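Local coordinates for antifreeze protein (Marinomonas primoryensis, PDB 3P4G) that probably binds ice through ordered surface waters, as a hyperactive, calcium-dependent antifreeze protein built as a right-handed beta-helix, at residues His166-Ile171 with Arg185-Ser190; Val181-Thr186 with Leu202-Asp207. One frame throughout, in Å; residues are numbered along the deposited sequence. Where two conformers were deposited one is given.

Interaction 1 of 2, residues His166-Ile171 with Arg185-Ser190; sequences HDVSGI and RTINAS. With MG (magnesium ion), chain T.
Asp167 splits the work of its carboxylate: OD1 takes the backbone N-H of Thr186 in the next coil on its anti side, somewhat out of the carboxylate plane, N to OD1 3.1 Å, and OD2 binds a magnesium ion at 2.1 Å. Four waters also bind the metal; one of them donates to Asp167 OD1 and another to Asn188 OD1, so the asparagine joins the site through the second shell. An amide suits this place because it both donates and accepts: Asn188 ND2 gives a 2.8 Å hydrogen bond to Ser169 OG, which lies close to the amide plane, and a weak one to Asp167 OD2. Ser169 OG stands beside its own backbone N (chi1 -72°), which brings it to Asn188 ND2. These are equivalent turns of successive coils of the right-handed beta-helix, running nearly parallel and joined at a single bridge, Val168 with Ile187, by Val168 N to Thr186 O and Asn188 N to Val168 O. At the start of both segments the long, extended Arg185 carries its guanidinium out over the His166 ring, and the two flat groups lie face on face, planes 16° apart, with CZ 3.5 Å from His166 CD2. At the other end Ser190 OG donates to Ser169 O in the carbonyl plane, 2.7 Å away. Asp167 is itself positioned through its N-H, held by Asp148 OD1 of the preceding coil.

Interaction 2 of 2, residues Val181-Thr186 with Leu202-Asp207; sequences VEVGRT and LLVSGD
Thr186 meets Asp207 of the following coil with every part of its side chain. CB lies 3.6 Å from Asp207 O; OG1, beside the backbone N at chi1 -71°, accepts the N-H of Asp207 at 3.0 Å in a nearly straight bond (168°); the methyl CG2 packs against Asp207 O. OG1 also shares a water with Asp207 OD2, while Asp207 OD1 takes the N-H of Lys226 one coil further on. A beta-branched alcohol fits here, offering an acceptor on one branch and a methyl on the other; a valine in its place would probably leave the Asp207 N-H without its acceptor and break the water link to the carboxylate. Next to it Gly206 passes so close to Arg185 O and Thr186 OG1 that a CB would clash, and its N-H gives Arg185 O a weak bond. Before these turns, strands 181-183 and 202-204 run parallel in the beta-helix ladder, 2° apart, joined by Leu203 N to Val181 O, Val183 N to Leu203 O and Ser205 N to Val183 O. On the buried face aliphatic side chains stack together: Leu202 CD1 lies 3.6 Å from Val181 CG1, and Val183 packs on Val204. Glu182 and Leu203 take the other, partly exposed face. Backbone bonds thus set the coil spacing, with apolar stacking within and a threonine hydroxyl continuing the ladder where the strands end.

Interactions 1 and 2 are consecutive rungs of one solenoid: Arg185 and Thr186 belong to both, and interaction 1 joins their coil to the one before, interaction 2 to the one after. Each has a buried apolar side, Val168 and Ile187 in the loops of interaction 1, and Val181, Val183, Leu202 and Val204 on the strands of interaction 2. Each also has a more exposed polar side: the magnesium site and Arg185 in the first, Glu182 and Ser205 in the second. The inner sides merge, Val168 CG2 packing on Val183 CG2 and Ile187 CD1 on Val204 CG2. A probable hydrogen bond from Ile187 N to Asp207 O continues the coil-to-coil bonding past the shared residues.

Interaction 1 of 2, residues His166-Ile171 with Arg185-Ser190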
loop_
_atom_site.group_PDB
_atom_site.type_symbol
_atom_site.label_atom_id
_atom_site.label_comp_id
_atom_site.label_asym_id
_atom_site.label_seq_id
_atom_site.Cartn_x
_atom_site.Cartn_y
_atom_site.Cartn_z
ATOM N N HIS A 166 8.350 3.549 5.450
ATOM C CA HIS A 166 9.551 3.354 4.642
ATOM C C HIS A 166 9.294 2.718 3.252
ATOM O O HIS A 166 8.529 3.274 2.446
ATOM C CB HIS A 166 10.630 2.618 5.464
ATOM C CG HIS A 166 11.015 3.318 6.737
ATOM N ND1 HIS A 166 11.764 2.706 7.724
ATOM C CD2 HIS A 166 10.767 4.576 7.182
ATOM C CE1 HIS A 166 11.967 3.562 8.716
ATOM N NE2 HIS A 166 11.376 4.708 8.411
ATOM N N ASP A 167 9.878 1.535 2.958
ATOM C CA ASP A 167 9.883 1.007 1.570
ATOM C C ASP A 167 8.856 -0.108 1.391
ATOM O O ASP A 167 8.401 -0.736 2.376
ATOM C CB ASP A 167 11.246 0.341 1.249
ATOM C CG ASP A 167 12.404 1.305 1.278
ATOM O OD1 ASP A 167 12.219 2.517 1.103
ATOM O OD2 ASP A 167 13.537 0.831 1.467
ATOM N N VAL A 168 8.521 -0.358 0.140
ATOM C CA VAL A 168 7.791 -1.594 -0.200
ATOM C C VAL A 168 8.773 -2.490 -0.956
ATOM O O VAL A 168 9.275 -2.130 -2.028
ATOM C CB VAL A 168 6.583 -1.314 -1.093
ATOM C CG1 VAL A 168 5.911 -2.644 -1.521
ATOM C CG2 VAL A 168 5.518 -0.420 -0.399
ATOM N N SER A 169 9.009 -3.680 -0.405
ATOM C CA SER A 169 9.835 -4.679 -1.093
ATOM C C SER A 169 8.986 -5.900 -1.402
ATOM O O SER A 169 9.347 -6.705 -2.282
ATOM C CB SER A 169 11.036 -5.076 -0.232
ATOM O OG SER A 169 12.033 -4.034 -0.156
ATOM N N GLY A 170 7.872 -6.074 -0.696
ATOM C CA GLY A 170 6.930 -7.151 -0.987
ATOM C C GLY A 170 5.824 -6.734 -1.955
ATOM O O GLY A 170 5.984 -5.768 -2.744
ATOM N N ILE A 171 4.730 -7.496 -1.963
ATOM C CA ILE A 171 3.626 -7.232 -2.879
ATOM C C ILE A 171 2.406 -6.742 -2.085
ATOM O O ILE A 171 1.845 -7.501 -1.263
ATOM C CB ILE A 171 3.258 -8.512 -3.723
ATOM C CG1 ILE A 171 4.431 -8.870 -4.647
ATOM C CG2 ILE A 171 2.061 -8.210 -4.590
ATOM C CD1 ILE A 171 4.384 -10.227 -5.278
ATOM N N ARG A 185 8.769 6.047 1.560
ATOM C CA ARG A 185 9.995 5.976 0.817
ATOM C C ARG A 185 9.813 5.301 -0.537
ATOM O O ARG A 185 8.998 5.784 -1.318
ATOM C CB ARG A 185 11.152 5.429 1.679
ATOM C CG ARG A 185 11.396 6.351 2.864
ATOM C CD ARG A 185 12.527 5.900 3.795
ATOM N NE ARG A 185 12.526 6.818 4.940
ATOM C CZ ARG A 185 13.285 6.697 6.026
ATOM N NH1 ARG A 185 14.150 5.699 6.132
ATOM N NH2 ARG A 185 13.167 7.591 7.010
ATOM N N THR A 186 10.483 4.174 -0.800
ATOM C CA THR A 186 10.644 3.693 -2.164
ATOM C C THR A 186 9.982 2.356 -2.381
ATOM O O THR A 186 9.960 1.509 -1.472
ATOM C CB THR A 186 12.180 3.630 -2.477
ATOM O OG1 THR A 186 12.675 4.989 -2.583
ATOM C CG2 THR A 186 12.527 2.825 -3.749
ATOM N N ILE A 187 9.387 2.199 -3.561
ATOM C CA ILE A 187 8.916 0.894 -3.988
ATOM C C ILE A 187 10.127 0.287 -4.672
ATOM O O ILE A 187 10.502 0.692 -5.780
ATOM C CB ILE A 187 7.711 0.940 -4.905
ATOM C CG1 ILE A 187 6.542 1.594 -4.178
ATOM C CG2 ILE A 187 7.289 -0.513 -5.287
ATOM C CD1 ILE A 187 5.248 1.766 -5.013
ATOM N N ASN A 188 10.743 -0.657 -3.979
ATOM C CA ASN A 188 11.962 -1.326 -4.444
ATOM C C ASN A 188 11.747 -2.180 -5.696
ATOM O O ASN A 188 10.633 -2.433 -6.091
ATOM C CB ASN A 188 12.582 -2.134 -3.301
ATOM C CG ASN A 188 13.334 -1.258 -2.301
ATOM O OD1 ASN A 188 14.095 -0.350 -2.682
ATOM N ND2 ASN A 188 13.182 -1.579 -1.012
ATOM N N ALA A 189 12.827 -2.616 -6.323
ATOM C CA ALA A 189 12.708 -3.361 -7.561
ATOM C C ALA A 189 11.809 -4.576 -7.400
ATOM O O ALA A 189 11.103 -4.932 -8.350
ATOM C CB ALA A 189 14.103 -3.774 -8.120
ATOM N N SER A 190 11.831 -5.213 -6.215
ATOM C CA SER A 190 11.056 -6.441 -5.993
ATOM C C SER A 190 9.604 -6.122 -5.581
ATOM O O SER A 190 8.738 -7.035 -5.548
ATOM C CB SER A 190 11.722 -7.285 -4.896
ATOM O OG SER A 190 11.714 -6.554 -3.648
HETATM MG MG MG T . 15.237 1.798 0.828
HETATM O O HOH W 1 14.569 3.639 1.044
HETATM O O HOH W 2 15.610 -0.490 0.584
HETATM O O HOH W 3 15.225 1.578 -1.506
HETATM O O HOH W 4 17.294 2.085 0.555
#

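Interaction 2 of 2, residues Val181-Thr186 with Leu202-Asp207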
loop_
_atom_site.group_PDB
_atom_site.type_symbol
_atom_site.label_atom_id
_atom_site.label_comp_id
_atom_site.label_asym_id
_atom_site.label_seq_id
_atom_site.Cartn_x
_atom_site.Cartn_y
_atom_site.Cartn_z
ATOM N N VAL A 181 -3.186 4.386 -0.696
ATOM C CA VAL A 181 -1.845 3.947 -0.220
ATOM C C VAL A 181 -0.951 5.179 -0.223
ATOM O O VAL A 181 -0.932 5.960 -1.185
ATOM C CB VAL A 181 -1.218 2.919 -1.169
ATOM C CG1 VAL A 181 0.180 2.463 -0.671
ATOM C CG2 VAL A 181 -2.163 1.684 -1.298
ATOM N N GLU A 182 -0.189 5.310 0.849
ATOM C CA GLU A 182 0.939 6.263 0.878
ATOM C C GLU A 182 2.205 5.509 1.300
ATOM O O GLU A 182 2.228 4.826 2.351
ATOM C CB GLU A 182 0.642 7.362 1.898
ATOM C CG GLU A 182 -0.604 8.240 1.509
ATOM C CD GLU A 182 -1.009 9.264 2.553
ATOM O OE1 GLU A 182 -0.552 9.180 3.712
ATOM O OE2 GLU A 182 -1.846 10.145 2.226
ATOM N N VAL A 183 3.229 5.599 0.466
ATOM C CA VAL A 183 4.547 4.969 0.750
ATOM C C VAL A 183 5.507 6.083 1.044
ATOM O O VAL A 183 5.746 6.936 0.172
ATOM C CB VAL A 183 5.041 4.159 -0.483
ATOM C CG1 VAL A 183 6.408 3.517 -0.179
ATOM C CG2 VAL A 183 4.010 3.054 -0.912
ATOM N N GLY A 184 6.121 6.085 2.239
ATOM C CA GLY A 184 6.952 7.213 2.671
ATOM C C GLY A 184 8.283 7.238 1.959
ATOM O O GLY A 184 8.876 8.294 1.768
ATOM N N ARG A 185 8.769 6.047 1.560
ATOM C CA ARG A 185 9.995 5.976 0.817
ATOM C C ARG A 185 9.813 5.301 -0.537
ATOM O O ARG A 185 8.998 5.784 -1.318
ATOM C CB ARG A 185 11.152 5.429 1.679
ATOM C CG ARG A 185 11.396 6.351 2.864
ATOM C CD ARG A 185 12.527 5.900 3.795
ATOM N NE ARG A 185 12.526 6.818 4.940
ATOM C CZ ARG A 185 13.285 6.697 6.026
ATOM N NH1 ARG A 185 14.150 5.699 6.132
ATOM N NH2 ARG A 185 13.167 7.591 7.010
ATOM N N THR A 186 10.483 4.174 -0.800
ATOM C CA THR A 186 10.644 3.693 -2.164
ATOM C C THR A 186 9.982 2.356 -2.381
ATOM O O THR A 186 9.960 1.509 -1.472
ATOM C CB THR A 186 12.180 3.630 -2.477
ATOM O OG1 THR A 186 12.675 4.989 -2.583
ATOM C CG2 THR A 186 12.527 2.825 -3.749
ATOM N N LEU A 202 -2.732 6.450 -4.926
ATOM C CA LEU A 202 -1.380 6.121 -4.453
ATOM C C LEU A 202 -0.465 7.362 -4.454
ATOM O O LEU A 202 -0.386 8.110 -5.440
ATOM C CB LEU A 202 -0.787 5.013 -5.346
ATOM C CG LEU A 202 0.710 4.754 -5.109
ATOM C CD1 LEU A 202 1.043 4.296 -3.654
ATOM C CD2 LEU A 202 1.253 3.740 -6.109
ATOM N N LEU A 203 0.295 7.515 -3.376
ATOM C CA LEU A 203 1.372 8.480 -3.333
ATOM C C LEU A 203 2.624 7.747 -2.910
ATOM O O LEU A 203 2.630 7.079 -1.871
ATOM C CB LEU A 203 1.074 9.556 -2.278
ATOM C CG LEU A 203 2.259 10.490 -1.948
ATOM C CD1 LEU A 203 2.755 11.249 -3.198
ATOM C CD2 LEU A 203 1.911 11.507 -0.833
ATOM N N VAL A 204 3.667 7.831 -3.737
ATOM C CA VAL A 204 5.012 7.292 -3.387
ATOM C C VAL A 204 5.900 8.498 -3.172
ATOM O O VAL A 204 6.165 9.269 -4.126
ATOM C CB VAL A 204 5.551 6.413 -4.499
ATOM C CG1 VAL A 204 6.977 5.928 -4.160
ATOM C CG2 VAL A 204 4.652 5.196 -4.657
ATOM N N SER A 205 6.385 8.689 -1.937
ATOM C CA SER A 205 7.219 9.847 -1.659
ATOM C C SER A 205 8.703 9.674 -2.072
ATOM O O SER A 205 9.415 10.669 -2.261
ATOM C CB SER A 205 7.067 10.310 -0.200
ATOM O OG SER A 205 5.750 10.849 -0.013
ATOM N N GLY A 206 9.147 8.422 -2.223
ATOM C CA GLY A 206 10.488 8.099 -2.692
ATOM C C GLY A 206 10.394 7.696 -4.165
ATOM O O GLY A 206 9.553 8.227 -4.917
ATOM N N ASP A 207 11.248 6.753 -4.566
ATOM C CA ASP A 207 11.401 6.401 -5.967
ATOM C C ASP A 207 10.548 5.174 -6.271
ATOM O O ASP A 207 10.112 4.496 -5.337
ATOM C CB ASP A 207 12.856 6.021 -6.211
ATOM C CG ASP A 207 13.808 7.156 -5.868
ATOM O OD1 ASP A 207 13.458 8.318 -6.121
ATOM O OD2 ASP A 207 14.878 6.875 -5.307
HETATM O O HOH W 5 4.009 9.379 1.422
HETATM O O HOH W 6 15.176 5.293 -3.161
#